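Local coordinates for protein nucleoporin nup120 (Schizosaccharomyces pombe, PDB 4GQ2) that serves as a structural component of the nuclear pore complex, whose nucleoporins can also dock transiently associated nuclear transport factors, at residues E595-L600 and E727-V732; L603-P608 and I833-S838; V618-H623 and I703-D708; K687-S692 and A801-D806. All coordinates share one frame; numbering follows the deposited sequence.

Contact 1 (E595-L600 and E727-V732); sequences EIRYSL and EDWRLV
Leu600 lies over one face of the Trp729 indole, and Arg597 meets the same ring at its edge. The CB of Leu600 sits 3.6 Å from the centroid of the six-membered ring of Trp729, only 6° off the ring normal. This is a CH-pi contact. One branch of Leu600 extends the cover toward the five-membered ring, with CD1 3.5 Å from Trp729 NE1. Trp729 reaches across because its CG is anti to the backbone N (chi1 -170°), which carries the indole out from helix 719-739. The side chain of Arg597 crosses the indole at about a right angle. Its CG lies in the ring plane, 3.9 Å from Trp729 CZ2. The carbonyl O of Arg597 approaches obliquely, 3.3 Å from Trp729 CH2. The polar ends share one partner: Glu694 forms a salt bridge with Arg597 NE and accepts a hydrogen bond from Trp729 NE1. The buried indole N-H is thus satisfied, and one carboxylate ties the two helices together. The contact is buried packing between helix 590-605 and helix 719-739. Helix 672-703, which supplies Glu694, touches both, while Phe619 of helix 612-624 packs on Leu600.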
loop_
_atom_site.group_PDB
_atom_site.type_symbol
_atom_site.label_atom_id
_atom_site.label_comp_id
_atom_site.label_asym_id
_atom_site.label_seq_id
_atom_site.Cartn_x
_atom_site.Cartn_y
_atom_site.Cartn_z
ATOM N N GLU A 595 12.755 3.432 14.177
ATOM C CA GLU A 595 13.453 4.685 14.467
ATOM C C GLU A 595 14.595 4.917 13.480
ATOM O O GLU A 595 14.854 6.054 13.065
ATOM C CB GLU A 595 13.974 4.701 15.909
ATOM C CG GLU A 595 12.866 4.713 16.953
ATOM C CD GLU A 595 13.373 4.898 18.371
ATOM O OE1 GLU A 595 13.843 3.907 18.976
ATOM O OE2 GLU A 595 13.272 6.033 18.891
ATOM N N ILE A 596 15.267 3.827 13.107
ATOM C CA ILE A 596 16.373 3.868 12.161
ATOM C C ILE A 596 15.897 4.323 10.771
ATOM O O ILE A 596 16.532 5.178 10.129
ATOM C CB ILE A 596 17.099 2.510 12.115
ATOM C CG1 ILE A 596 18.014 2.380 13.334
ATOM C CG2 ILE A 596 17.897 2.352 10.832
ATOM C CD1 ILE A 596 18.551 0.979 13.568
ATOM N N ARG A 597 14.767 3.781 10.328
ATOM C CA ARG A 597 14.238 4.129 9.015
ATOM C C ARG A 597 13.759 5.581 8.951
ATOM O O ARG A 597 13.880 6.236 7.916
ATOM C CB ARG A 597 13.159 3.139 8.595
ATOM C CG ARG A 597 13.731 1.737 8.434
ATOM C CD ARG A 597 12.675 0.684 8.120
ATOM N NE ARG A 597 13.345 -0.580 7.838
ATOM C CZ ARG A 597 12.827 -1.787 8.029
ATOM N NH1 ARG A 597 11.602 -1.928 8.503
ATOM N NH2 ARG A 597 13.547 -2.864 7.743
ATOM N N TYR A 598 13.258 6.086 10.074
ATOM C CA TYR A 598 12.917 7.497 10.205
ATOM C C TYR A 598 14.159 8.393 10.122
ATOM O O TYR A 598 14.121 9.434 9.488
ATOM C CB TYR A 598 12.162 7.745 11.521
ATOM C CG TYR A 598 11.931 9.212 11.808
ATOM C CD1 TYR A 598 12.926 9.985 12.407
ATOM C CD2 TYR A 598 10.722 9.834 11.465
ATOM C CE1 TYR A 598 12.730 11.335 12.664
ATOM C CE2 TYR A 598 10.515 11.184 11.722
ATOM C CZ TYR A 598 11.518 11.926 12.322
ATOM O OH TYR A 598 11.321 13.259 12.584
ATOM N N SER A 599 15.253 7.987 10.771
ATOM C CA SER A 599 16.538 8.676 10.634
ATOM C C SER A 599 17.082 8.619 9.199
ATOM O O SER A 599 17.618 9.614 8.701
ATOM C CB SER A 599 17.580 8.074 11.575
ATOM O OG SER A 599 17.216 8.260 12.917
ATOM N N LEU A 600 16.957 7.462 8.544
ATOM C CA LEU A 600 17.481 7.306 7.174
ATOM C C LEU A 600 16.654 8.122 6.201
ATOM O O LEU A 600 17.192 8.740 5.283
ATOM C CB LEU A 600 17.537 5.830 6.733
ATOM C CG LEU A 600 18.522 4.916 7.467
ATOM C CD1 LEU A 600 18.318 3.455 7.090
ATOM C CD2 LEU A 600 19.957 5.346 7.186
ATOM N N GLU A 727 21.369 5.957 -1.450
ATOM C CA GLU A 727 20.568 6.212 -2.629
ATOM C C GLU A 727 19.707 4.999 -2.963
ATOM O O GLU A 727 18.536 5.143 -3.311
ATOM C CB GLU A 727 21.446 6.601 -3.809
ATOM C CG GLU A 727 20.649 7.186 -4.963
ATOM C CD GLU A 727 19.653 8.251 -4.523
ATOM O OE1 GLU A 727 20.098 9.311 -4.019
ATOM O OE2 GLU A 727 18.427 8.029 -4.690
ATOM N N ASP A 728 20.295 3.810 -2.850
ATOM C CA ASP A 728 19.562 2.564 -2.977
ATOM C C ASP A 728 18.427 2.511 -1.940
ATOM O O ASP A 728 17.260 2.278 -2.284
ATOM C CB ASP A 728 20.519 1.385 -2.773
ATOM C CG ASP A 728 21.409 1.129 -3.981
ATOM O OD1 ASP A 728 21.197 1.751 -5.042
ATOM O OD2 ASP A 728 22.320 0.284 -3.868
ATOM N N TRP A 729 18.780 2.743 -0.674
ATOM C CA TRP A 729 17.811 2.741 0.414
ATOM C C TRP A 729 16.650 3.615 0.083
ATOM O O TRP A 729 15.502 3.208 0.253
ATOM C CB TRP A 729 18.437 3.183 1.733
ATOM C CG TRP A 729 17.496 2.953 2.882
ATOM C CD1 TRP A 729 17.360 1.798 3.650
ATOM C CD2 TRP A 729 16.484 3.887 3.406
ATOM N NE1 TRP A 729 16.366 1.949 4.596
ATOM C CE2 TRP A 729 15.796 3.177 4.502
ATOM C CE3 TRP A 729 16.083 5.187 3.082
ATOM C CZ2 TRP A 729 14.760 3.765 5.231
ATOM C CZ3 TRP A 729 15.043 5.771 3.829
ATOM C CH2 TRP A 729 14.399 5.073 4.875
ATOM N N ARG A 730 16.941 4.818 -0.409
ATOM C CA ARG A 730 15.911 5.796 -0.730
ATOM C C ARG A 730 14.910 5.242 -1.721
ATOM O O ARG A 730 13.716 5.266 -1.461
ATOM C CB ARG A 730 16.525 7.085 -1.283
ATOM C CG ARG A 730 15.493 8.159 -1.563
ATOM C CD ARG A 730 16.146 9.464 -1.981
ATOM N NE ARG A 730 16.366 9.459 -3.412
ATOM C CZ ARG A 730 15.663 10.145 -4.302
ATOM N NH1 ARG A 730 14.686 10.957 -3.935
ATOM N NH2 ARG A 730 15.972 10.020 -5.576
ATOM N N LEU A 731 15.403 4.742 -2.851
ATOM C CA LEU A 731 14.537 4.309 -3.939
ATOM C C LEU A 731 13.743 3.091 -3.543
ATOM O O LEU A 731 12.556 2.988 -3.845
ATOM C CB LEU A 731 15.346 4.032 -5.206
ATOM C CG LEU A 731 16.013 5.261 -5.838
ATOM C CD1 LEU A 731 16.538 4.918 -7.220
ATOM C CD2 LEU A 731 15.037 6.427 -5.926
ATOM N N VAL A 732 14.404 2.181 -2.844
ATOM C CA VAL A 732 13.761 0.978 -2.343
ATOM C C VAL A 732 12.652 1.308 -1.328
ATOM O O VAL A 732 11.521 0.840 -1.473
ATOM C CB VAL A 732 14.817 -0.008 -1.789
ATOM C CG1 VAL A 732 14.174 -1.082 -0.933
ATOM C CG2 VAL A 732 15.598 -0.635 -2.946
#

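Contact 2 (L603-P608 and I833-S838); sequences LVQDLP and IGWLNS
This is a partly buried, water-bridged contact between the C-terminal end of helix 590-605 and the loop that joins helices 826-832 and 840-852. It links the Nup120 helical-domain and HEAT-repeat family regions. Gln605 carries most of it. Its NE2 stands 3.6 Å above the plane of the Trp835 ring, over the centre. The amide and ring planes are 69° apart, so this is an approach onto the face, not a flat stack. The side chain gets there by running extended beyond CG (chi2 -175°). Gln605 CD lies 3.0 Å from Gly834 O, and OE1 is close to that oxygen without a bond. Val604 adds an apolar touch, with CG2 4.0 Å from Trp835 CZ3. A water joins the two backbones, donating to Val604 O at 3.0 Å and to Trp835 O at 2.8 Å. An alanine in place of Gln605 would probably leave this face of the indole without its amide cover and open a gap beside Gly834. The indole is also held from helix 719-739: Glu737 accepts a hydrogen bond from NE1, and the Phe734 ring meets it edge-to-face. Val813 of helix 812-822 touches Trp835, and Arg730 of helix 719-739 touches both Val604 and Trp835.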
loop_
_atom_site.group_PDB
_atom_site.type_symbol
_atom_site.label_atom_id
_atom_site.label_comp_id
_atom_site.label_asym_id
_atom_site.label_seq_id
_atom_site.Cartn_x
_atom_site.Cartn_y
_atom_site.Cartn_z
ATOM N N LEU A 603 17.760 11.538 6.621
ATOM C CA LEU A 603 19.063 11.643 5.977
ATOM C C LEU A 603 18.964 11.835 4.459
ATOM O O LEU A 603 19.711 12.628 3.889
ATOM C CB LEU A 603 19.886 10.394 6.291
ATOM C CG LEU A 603 21.332 10.562 6.742
ATOM C CD1 LEU A 603 21.371 11.143 8.148
ATOM C CD2 LEU A 603 22.048 9.221 6.703
ATOM N N VAL A 604 18.045 11.117 3.812
ATOM C CA VAL A 604 17.957 11.136 2.346
ATOM C C VAL A 604 16.934 12.131 1.809
ATOM O O VAL A 604 16.833 12.322 0.598
ATOM C CB VAL A 604 17.686 9.733 1.736
ATOM C CG1 VAL A 604 18.751 8.730 2.166
ATOM C CG2 VAL A 604 16.287 9.228 2.076
ATOM N N GLN A 605 16.166 12.750 2.702
ATOM C CA GLN A 605 15.216 13.785 2.293
ATOM C C GLN A 605 15.751 15.187 2.579
ATOM O O GLN A 605 15.330 16.157 1.948
ATOM C CB GLN A 605 13.851 13.577 2.949
ATOM C CG GLN A 605 13.172 12.263 2.579
ATOM C CD GLN A 605 11.767 12.149 3.146
ATOM O OE1 GLN A 605 11.232 13.107 3.705
ATOM N NE2 GLN A 605 11.155 10.983 2.985
ATOM N N ASP A 606 16.672 15.285 3.536
ATOM C CA ASP A 606 17.354 16.542 3.858
ATOM C C ASP A 606 18.862 16.272 3.932
ATOM O O ASP A 606 19.487 16.499 4.971
ATOM C CB ASP A 606 16.863 17.110 5.203
ATOM C CG ASP A 606 15.407 16.748 5.516
ATOM O OD1 ASP A 606 14.506 17.140 4.739
ATOM O OD2 ASP A 606 15.162 16.085 6.552
ATOM N N LEU A 607 19.436 15.792 2.826
ATOM C CA LEU A 607 20.845 15.346 2.778
ATOM C C LEU A 607 21.897 16.355 3.296
ATOM O O LEU A 607 22.897 15.945 3.892
ATOM C CB LEU A 607 21.209 14.804 1.379
ATOM C CG LEU A 607 22.521 14.042 1.105
ATOM C CD1 LEU A 607 22.865 12.997 2.164
ATOM C CD2 LEU A 607 22.465 13.396 -0.272
ATOM N N PRO A 608 21.683 17.670 3.063
ATOM C CA PRO A 608 22.554 18.642 3.727
ATOM C C PRO A 608 22.181 18.909 5.184
ATOM O O PRO A 608 21.021 19.213 5.484
ATOM C CB PRO A 608 22.344 19.918 2.907
ATOM C CG PRO A 608 20.995 19.768 2.297
ATOM C CD PRO A 608 20.866 18.303 2.009
ATOM N N ILE A 833 5.248 13.117 -1.431
ATOM C CA ILE A 833 5.944 14.369 -1.752
ATOM C C ILE A 833 7.288 14.570 -1.038
ATOM O O ILE A 833 8.158 15.261 -1.550
ATOM C CB ILE A 833 5.023 15.597 -1.540
ATOM C CG1 ILE A 833 5.460 16.756 -2.450
ATOM C CG2 ILE A 833 4.914 15.966 -0.049
ATOM C CD1 ILE A 833 4.437 17.863 -2.566
ATOM N N GLY A 834 7.470 13.947 0.124
ATOM C CA GLY A 834 8.709 14.114 0.888
ATOM C C GLY A 834 9.912 13.400 0.286
ATOM O O GLY A 834 11.037 13.633 0.696
ATOM N N TRP A 835 9.665 12.537 -0.695
ATOM C CA TRP A 835 10.712 11.791 -1.401
ATOM C C TRP A 835 11.292 12.535 -2.574
ATOM O O TRP A 835 12.401 12.213 -3.018
ATOM C CB TRP A 835 10.158 10.461 -1.897
ATOM C CG TRP A 835 9.807 9.486 -0.809
ATOM C CD1 TRP A 835 8.541 9.103 -0.396
ATOM C CD2 TRP A 835 10.737 8.726 0.053
ATOM N NE1 TRP A 835 8.617 8.179 0.624
ATOM C CE2 TRP A 835 9.902 7.910 0.938
ATOM C CE3 TRP A 835 12.117 8.637 0.163
ATOM C CZ2 TRP A 835 10.448 7.043 1.875
ATOM C CZ3 TRP A 835 12.658 7.766 1.118
ATOM C CH2 TRP A 835 11.842 6.994 1.957
ATOM N N LEU A 836 10.547 13.510 -3.108
ATOM C CA LEU A 836 11.022 14.301 -4.257
ATOM C C LEU A 836 12.238 15.110 -3.858
ATOM O O LEU A 836 12.259 15.709 -2.784
ATOM C CB LEU A 836 9.925 15.222 -4.802
ATOM C CG LEU A 836 8.813 14.569 -5.628
ATOM C CD1 LEU A 836 7.642 15.525 -5.783
ATOM C CD2 LEU A 836 9.324 14.114 -6.994
ATOM N N ASN A 837 13.260 15.109 -4.711
ATOM C CA ASN A 837 14.515 15.784 -4.395
ATOM C C ASN A 837 14.480 17.274 -4.755
ATOM O O ASN A 837 13.408 17.817 -5.008
ATOM C CB ASN A 837 15.713 15.052 -5.039
ATOM C CG ASN A 837 15.687 15.068 -6.570
ATOM O OD1 ASN A 837 15.034 15.900 -7.205
ATOM N ND2 ASN A 837 16.432 14.153 -7.164
ATOM N N SER A 838 15.648 17.917 -4.798
ATOM C CA SER A 838 15.757 19.370 -4.986
ATOM C C SER A 838 16.009 19.863 -6.416
ATOM O O SER A 838 16.172 21.056 -6.622
ATOM C CB SER A 838 16.836 19.930 -4.072
ATOM O OG SER A 838 16.437 19.808 -2.724
HETATM O O HOH W 1 14.344 11.785 -1.036
#

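Contact 3 (V618-H623 and I703-D708); sequences VFYDKH and ITSQQD
A type I beta turn, Ile703 to Gln706, ends helix 672-703 and packs against helix 612-624 through Tyr620. Ser705, within the turn, covers one face of the Tyr620 ring. Its CB lies 3.8 Å from the ring centroid, 25° off the normal, in a CH-pi contact. The cover is offset toward the rim, and the closest ring atom is Tyr620 CD2, 3.4 Å from Ser705 CB. The hydroxyl lies nearer the root of the tyrosine, with Ser705 OG 3.3 Å from Tyr620 CB. It is hydrogen-bonded to Ser701 O, so the hydroxyl is satisfied by the last turn of the helix that precedes it. Tyr620 has CG anti to the backbone N (chi1 173°), which swings the ring out from its helix toward the turn. The side chain of Gln706 crosses that of Tyr620 at about a right angle and stays near the phenol end without a close approach. The turn is closed by a backbone bond from Gln706 N to Ile703 O, 3.1 Å long. Helix 630-641 packs alongside, and its Ile633 touches both Tyr620 and Gln706. Ser701 and Leu702 of helix 672-703 pack on the tyrosine as well.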
loop_
_atom_site.group_PDB
_atom_site.type_symbol
_atom_site.label_atom_id
_atom_site.label_comp_id
_atom_site.label_asym_id
_atom_site.label_seq_id
_atom_site.Cartn_x
_atom_site.Cartn_y
_atom_site.Cartn_z
ATOM N N VAL A 618 26.841 10.281 14.342
ATOM C CA VAL A 618 25.603 10.514 15.080
ATOM C C VAL A 618 24.732 9.263 14.959
ATOM O O VAL A 618 24.209 8.772 15.960
ATOM C CB VAL A 618 24.863 11.793 14.613
ATOM C CG1 VAL A 618 23.433 11.823 15.126
ATOM C CG2 VAL A 618 25.605 13.039 15.083
ATOM N N PHE A 619 24.638 8.729 13.738
ATOM C CA PHE A 619 23.824 7.554 13.455
ATOM C C PHE A 619 24.243 6.366 14.306
ATOM O O PHE A 619 23.404 5.705 14.915
ATOM C CB PHE A 619 23.895 7.181 11.970
ATOM C CG PHE A 619 23.026 6.008 11.601
ATOM C CD1 PHE A 619 23.468 4.699 11.800
ATOM C CD2 PHE A 619 21.761 6.210 11.075
ATOM C CE1 PHE A 619 22.663 3.618 11.476
ATOM C CE2 PHE A 619 20.951 5.137 10.748
ATOM C CZ PHE A 619 21.404 3.837 10.944
ATOM N N TYR A 620 25.547 6.097 14.329
ATOM C CA TYR A 620 26.099 5.023 15.145
ATOM C C TYR A 620 25.771 5.252 16.619
ATOM O O TYR A 620 25.350 4.329 17.317
ATOM C CB TYR A 620 27.614 4.922 14.930
ATOM C CG TYR A 620 28.319 3.954 15.851
ATOM C CD1 TYR A 620 28.325 2.585 15.588
ATOM C CD2 TYR A 620 28.985 4.409 16.990
ATOM C CE1 TYR A 620 28.969 1.693 16.438
ATOM C CE2 TYR A 620 29.639 3.529 17.841
ATOM C CZ TYR A 620 29.628 2.173 17.560
ATOM O OH TYR A 620 30.273 1.297 18.405
ATOM N N ASP A 621 25.957 6.493 17.070
ATOM C CA ASP A 621 25.753 6.862 18.468
ATOM C C ASP A 621 24.314 6.666 18.934
ATOM O O ASP A 621 24.084 6.165 20.032
ATOM C CB ASP A 621 26.177 8.310 18.718
ATOM C CG ASP A 621 26.431 8.594 20.188
ATOM O OD1 ASP A 621 27.542 8.281 20.667
ATOM O OD2 ASP A 621 25.523 9.130 20.861
ATOM N N LYS A 622 23.345 7.051 18.109
ATOM C CA LYS A 622 21.954 6.963 18.538
ATOM C C LYS A 622 21.313 5.596 18.292
ATOM O O LYS A 622 20.514 5.136 19.112
ATOM C CB LYS A 622 21.101 8.105 17.959
ATOM C CG LYS A 622 21.186 8.283 16.452
ATOM C CD LYS A 622 20.447 9.531 15.987
ATOM C CE LYS A 622 20.457 9.643 14.466
ATOM N NZ LYS A 622 19.933 10.948 13.975
ATOM N N HIS A 623 21.686 4.938 17.195
ATOM C CA HIS A 623 20.974 3.723 16.750
ATOM C C HIS A 623 21.701 2.419 16.845
ATOM O O HIS A 623 21.075 1.373 17.029
ATOM C CB HIS A 623 20.446 3.908 15.334
ATOM C CG HIS A 623 19.428 5.012 15.218
ATOM N ND1 HIS A 623 18.219 4.952 15.820
ATOM C CD2 HIS A 623 19.478 6.232 14.559
ATOM C CE1 HIS A 623 17.532 6.072 15.550
ATOM N NE2 HIS A 623 18.304 6.859 14.782
ATOM N N ILE A 703 32.033 0.753 11.606
ATOM C CA ILE A 703 33.435 0.808 11.221
ATOM C C ILE A 703 34.029 2.209 11.365
ATOM O O ILE A 703 35.088 2.372 11.968
ATOM C CB ILE A 703 33.595 0.326 9.757
ATOM C CG1 ILE A 703 33.329 -1.176 9.652
ATOM C CG2 ILE A 703 34.972 0.674 9.196
ATOM C CD1 ILE A 703 33.109 -1.651 8.228
ATOM N N THR A 704 33.340 3.214 10.827
ATOM C CA THR A 704 33.870 4.578 10.779
ATOM C C THR A 704 33.767 5.298 12.123
ATOM O O THR A 704 34.158 6.456 12.240
ATOM C CB THR A 704 33.212 5.431 9.668
ATOM O OG1 THR A 704 31.803 5.574 9.929
ATOM C CG2 THR A 704 33.430 4.791 8.289
ATOM N N SER A 705 33.244 4.610 13.132
ATOM C CA SER A 705 33.170 5.160 14.484
ATOM C C SER A 705 34.166 4.469 15.416
ATOM O O SER A 705 34.247 4.793 16.602
ATOM C CB SER A 705 31.753 5.010 15.037
ATOM O OG SER A 705 30.800 5.532 14.128
ATOM N N GLN A 706 34.916 3.511 14.876
ATOM C CA GLN A 706 35.897 2.765 15.659
ATOM C C GLN A 706 37.249 3.454 15.746
ATOM O O GLN A 706 37.780 3.931 14.741
ATOM C CB GLN A 706 36.085 1.374 15.063
ATOM C CG GLN A 706 35.563 0.247 15.930
ATOM C CD GLN A 706 34.255 0.559 16.622
ATOM O OE1 GLN A 706 33.220 0.736 15.985
ATOM N NE2 GLN A 706 34.296 0.612 17.942
ATOM N N GLN A 707 37.804 3.493 16.955
ATOM C CA GLN A 707 39.177 3.959 17.154
ATOM C C GLN A 707 40.159 2.806 16.948
ATOM O O GLN A 707 40.860 2.395 17.872
ATOM C CB GLN A 707 39.350 4.599 18.537
ATOM C CG GLN A 707 38.428 5.782 18.806
ATOM C CD GLN A 707 38.572 6.897 17.779
ATOM O OE1 GLN A 707 39.593 7.585 17.726
ATOM N NE2 GLN A 707 37.541 7.084 16.961
ATOM N N ASP A 708 40.177 2.272 15.729
ATOM C CA ASP A 708 41.112 1.222 15.343
ATOM C C ASP A 708 41.654 1.612 13.992
ATOM O O ASP A 708 40.923 1.594 12.998
ATOM C CB ASP A 708 40.425 -0.146 15.277
ATOM C CG ASP A 708 41.369 -1.261 14.842
ATOM O OD1 ASP A 708 41.739 -1.328 13.646
ATOM O OD2 ASP A 708 41.726 -2.093 15.700
#

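Contact 4 (K687-S692 and A801-D806); sequences KKFQVS and AIFIRD
Phe803 holds its CG anti to its own carbonyl carbon (chi1 -63°), and this sends the ring from the end of helix 790-803 toward helix 672-703. Phe689 has a less regular chi1 of -92°, and its ring presents a face to the incoming phenylalanine. The two side chains come from opposite directions. The CZ of Phe803 stands 3.5 Å above the plane of the Phe689 ring, over its centre. Phe803 CZ is 3.6 Å from Phe689 CD1, and the neighbouring Phe803 CE2 is 3.8 Å from Phe689 CE2. The corner of one ring therefore rests on the face of the other. The ring centroids are 4.5 Å apart and the planes make 43°, an oblique pair. Within its own helix, Ile802 places CG2 over the centre of one face of Phe803, 3.7 Å above it. Phe660 touches both phenylalanines, and Ile549 of helix 548-553 packs on Phe689. A serine in place of Phe689 would probably leave Phe803 without the face it rests on and open a gap in this buried cluster. Both touching residues are buried, and the contact between them is purely apolar. It joins the two helices by the fit of the rings and the exclusion of water. No polar bond joins the two segments, so the orientation of the rings probably rests on packing, including that of Phe660, Ile549 and Ile802.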
loop_
_atom_site.group_PDB
_atom_site.type_symbol
_atom_site.label_atom_id
_atom_site.label_comp_id
_atom_site.label_asym_id
_atom_site.label_seq_id
_atom_site.Cartn_x
_atom_site.Cartn_y
_atom_site.Cartn_z
ATOM N N LYS A 687 11.722 -5.734 0.049
ATOM C CA LYS A 687 11.875 -5.864 1.459
ATOM C C LYS A 687 13.184 -6.484 1.827
ATOM O O LYS A 687 13.792 -6.110 2.763
ATOM C CB LYS A 687 10.773 -6.708 2.024
ATOM C CG LYS A 687 9.593 -5.936 2.497
ATOM C CD LYS A 687 8.428 -6.868 2.617
ATOM C CE LYS A 687 7.400 -6.320 3.556
ATOM N NZ LYS A 687 6.047 -6.591 3.041
ATOM N N LYS A 688 13.599 -7.461 1.070
ATOM C CA LYS A 688 14.897 -8.100 1.256
ATOM C C LYS A 688 16.027 -7.148 0.866
ATOM O O LYS A 688 17.023 -7.049 1.568
ATOM C CB LYS A 688 14.963 -9.437 0.515
ATOM C CG LYS A 688 13.823 -10.371 0.895
ATOM C CD LYS A 688 14.103 -11.820 0.530
ATOM C CE LYS A 688 13.050 -12.760 1.104
ATOM N NZ LYS A 688 11.835 -12.794 0.241
ATOM N N PHE A 689 15.848 -6.404 -0.220
ATOM C CA PHE A 689 16.810 -5.355 -0.558
ATOM C C PHE A 689 17.010 -4.330 0.567
ATOM O O PHE A 689 18.147 -4.051 0.953
ATOM C CB PHE A 689 16.461 -4.673 -1.891
ATOM C CG PHE A 689 17.129 -5.305 -3.079
ATOM C CD1 PHE A 689 18.515 -5.313 -3.189
ATOM C CD2 PHE A 689 16.379 -5.894 -4.085
ATOM C CE1 PHE A 689 19.138 -5.903 -4.279
ATOM C CE2 PHE A 689 16.996 -6.477 -5.183
ATOM C CZ PHE A 689 18.377 -6.481 -5.281
ATOM N N GLN A 690 15.909 -3.786 1.093
ATOM C CA GLN A 690 15.952 -2.795 2.185
ATOM C C GLN A 690 16.706 -3.291 3.424
ATOM O O GLN A 690 17.583 -2.602 3.945
ATOM C CB GLN A 690 14.536 -2.355 2.574
ATOM C CG GLN A 690 14.493 -1.388 3.752
ATOM C CD GLN A 690 13.084 -0.977 4.144
ATOM O OE1 GLN A 690 12.746 0.208 4.134
ATOM N NE2 GLN A 690 12.256 -1.947 4.468
ATOM N N VAL A 691 16.350 -4.477 3.898
ATOM C CA VAL A 691 17.046 -5.105 5.024
ATOM C C VAL A 691 18.539 -5.318 4.700
ATOM O O VAL A 691 19.407 -5.060 5.543
ATOM C CB VAL A 691 16.331 -6.423 5.428
ATOM C CG1 VAL A 691 17.194 -7.303 6.330
ATOM C CG2 VAL A 691 14.978 -6.110 6.076
ATOM N N SER A 692 18.833 -5.741 3.470
ATOM C CA SER A 692 20.211 -5.952 3.041
ATOM C C SER A 692 21.014 -4.645 3.059
ATOM O O SER A 692 22.088 -4.574 3.663
ATOM C CB SER A 692 20.240 -6.597 1.649
ATOM O OG SER A 692 21.505 -6.447 1.029
ATOM N N ALA A 801 15.647 -0.549 -13.427
ATOM C CA ALA A 801 15.324 0.876 -13.294
ATOM C C ALA A 801 15.626 1.430 -11.903
ATOM O O ALA A 801 15.848 2.635 -11.739
ATOM C CB ALA A 801 13.869 1.131 -13.655
ATOM N N ILE A 802 15.635 0.551 -10.906
ATOM C CA ILE A 802 15.878 0.963 -9.528
ATOM C C ILE A 802 17.367 1.134 -9.280
ATOM O O ILE A 802 17.781 2.094 -8.635
ATOM C CB ILE A 802 15.288 -0.044 -8.504
ATOM C CG1 ILE A 802 13.760 -0.084 -8.604
ATOM C CG2 ILE A 802 15.719 0.310 -7.084
ATOM C CD1 ILE A 802 13.125 -1.318 -7.988
ATOM N N PHE A 803 18.169 0.203 -9.788
ATOM C CA PHE A 803 19.583 0.149 -9.413
ATOM C C PHE A 803 20.604 0.660 -10.432
ATOM O O PHE A 803 21.711 1.031 -10.039
ATOM C CB PHE A 803 19.965 -1.258 -8.952
ATOM C CG PHE A 803 19.239 -1.706 -7.715
ATOM C CD1 PHE A 803 19.592 -1.207 -6.460
ATOM C CD2 PHE A 803 18.207 -2.634 -7.801
ATOM C CE1 PHE A 803 18.928 -1.626 -5.321
ATOM C CE2 PHE A 803 17.530 -3.048 -6.664
ATOM C CZ PHE A 803 17.895 -2.547 -5.423
ATOM N N ILE A 804 20.274 0.661 -11.720
ATOM C CA ILE A 804 21.282 1.050 -12.714
ATOM C C ILE A 804 21.266 2.554 -12.928
ATOM O O ILE A 804 20.282 3.118 -13.403
ATOM C CB ILE A 804 21.279 0.182 -14.009
ATOM C CG1 ILE A 804 20.106 0.515 -14.943
ATOM C CG2 ILE A 804 21.347 -1.307 -13.658
ATOM C CD1 ILE A 804 20.491 1.370 -16.135
ATOM N N ARG A 805 22.372 3.187 -12.546
ATOM C CA ARG A 805 22.423 4.629 -12.315
ATOM C C ARG A 805 23.457 5.352 -13.178
ATOM O O ARG A 805 24.340 4.723 -13.768
ATOM C CB ARG A 805 22.725 4.901 -10.836
ATOM C CG ARG A 805 21.958 4.025 -9.852
ATOM C CD ARG A 805 22.171 4.462 -8.411
ATOM N NE ARG A 805 22.000 5.904 -8.275
ATOM C CZ ARG A 805 20.826 6.528 -8.268
ATOM N NH1 ARG A 805 19.693 5.842 -8.371
ATOM N NH2 ARG A 805 20.787 7.847 -8.152
ATOM N N ASP A 806 23.332 6.682 -13.237
ATOM C CA ASP A 806 24.274 7.571 -13.939
ATOM C C ASP A 806 23.922 9.054 -13.737
ATOM O O ASP A 806 22.826 9.383 -13.271
ATOM C CB ASP A 806 24.359 7.235 -15.438
ATOM C CG ASP A 806 22.997 7.000 -16.067
ATOM O OD1 ASP A 806 22.219 7.969 -16.187
ATOM O OD2 ASP A 806 22.708 5.846 -16.446
#

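In the fold
The four contacts lie on the same side of the chain's centre and knit together its helical part. Contact 1 is the hub, with its centre 11 Å from those of contacts 2 and 4. It meets contact 2 where Trp729 CZ3 lies 3.9 Å from Trp835 CH2, and both contacts use helix 590-605. It meets contact 3 through a probable hydrogen bond of 2.6 Å between Ser599 OG and His623 NE2. Toward contact 4, Leu731 CD1 packs on Ile802 O and Arg597 on Gln690. Contacts 3 and 4 are the farthest apart, about 24 Å between centres, yet helix 672-703 carries a segment of contact 4 and leads into the loop of contact 3.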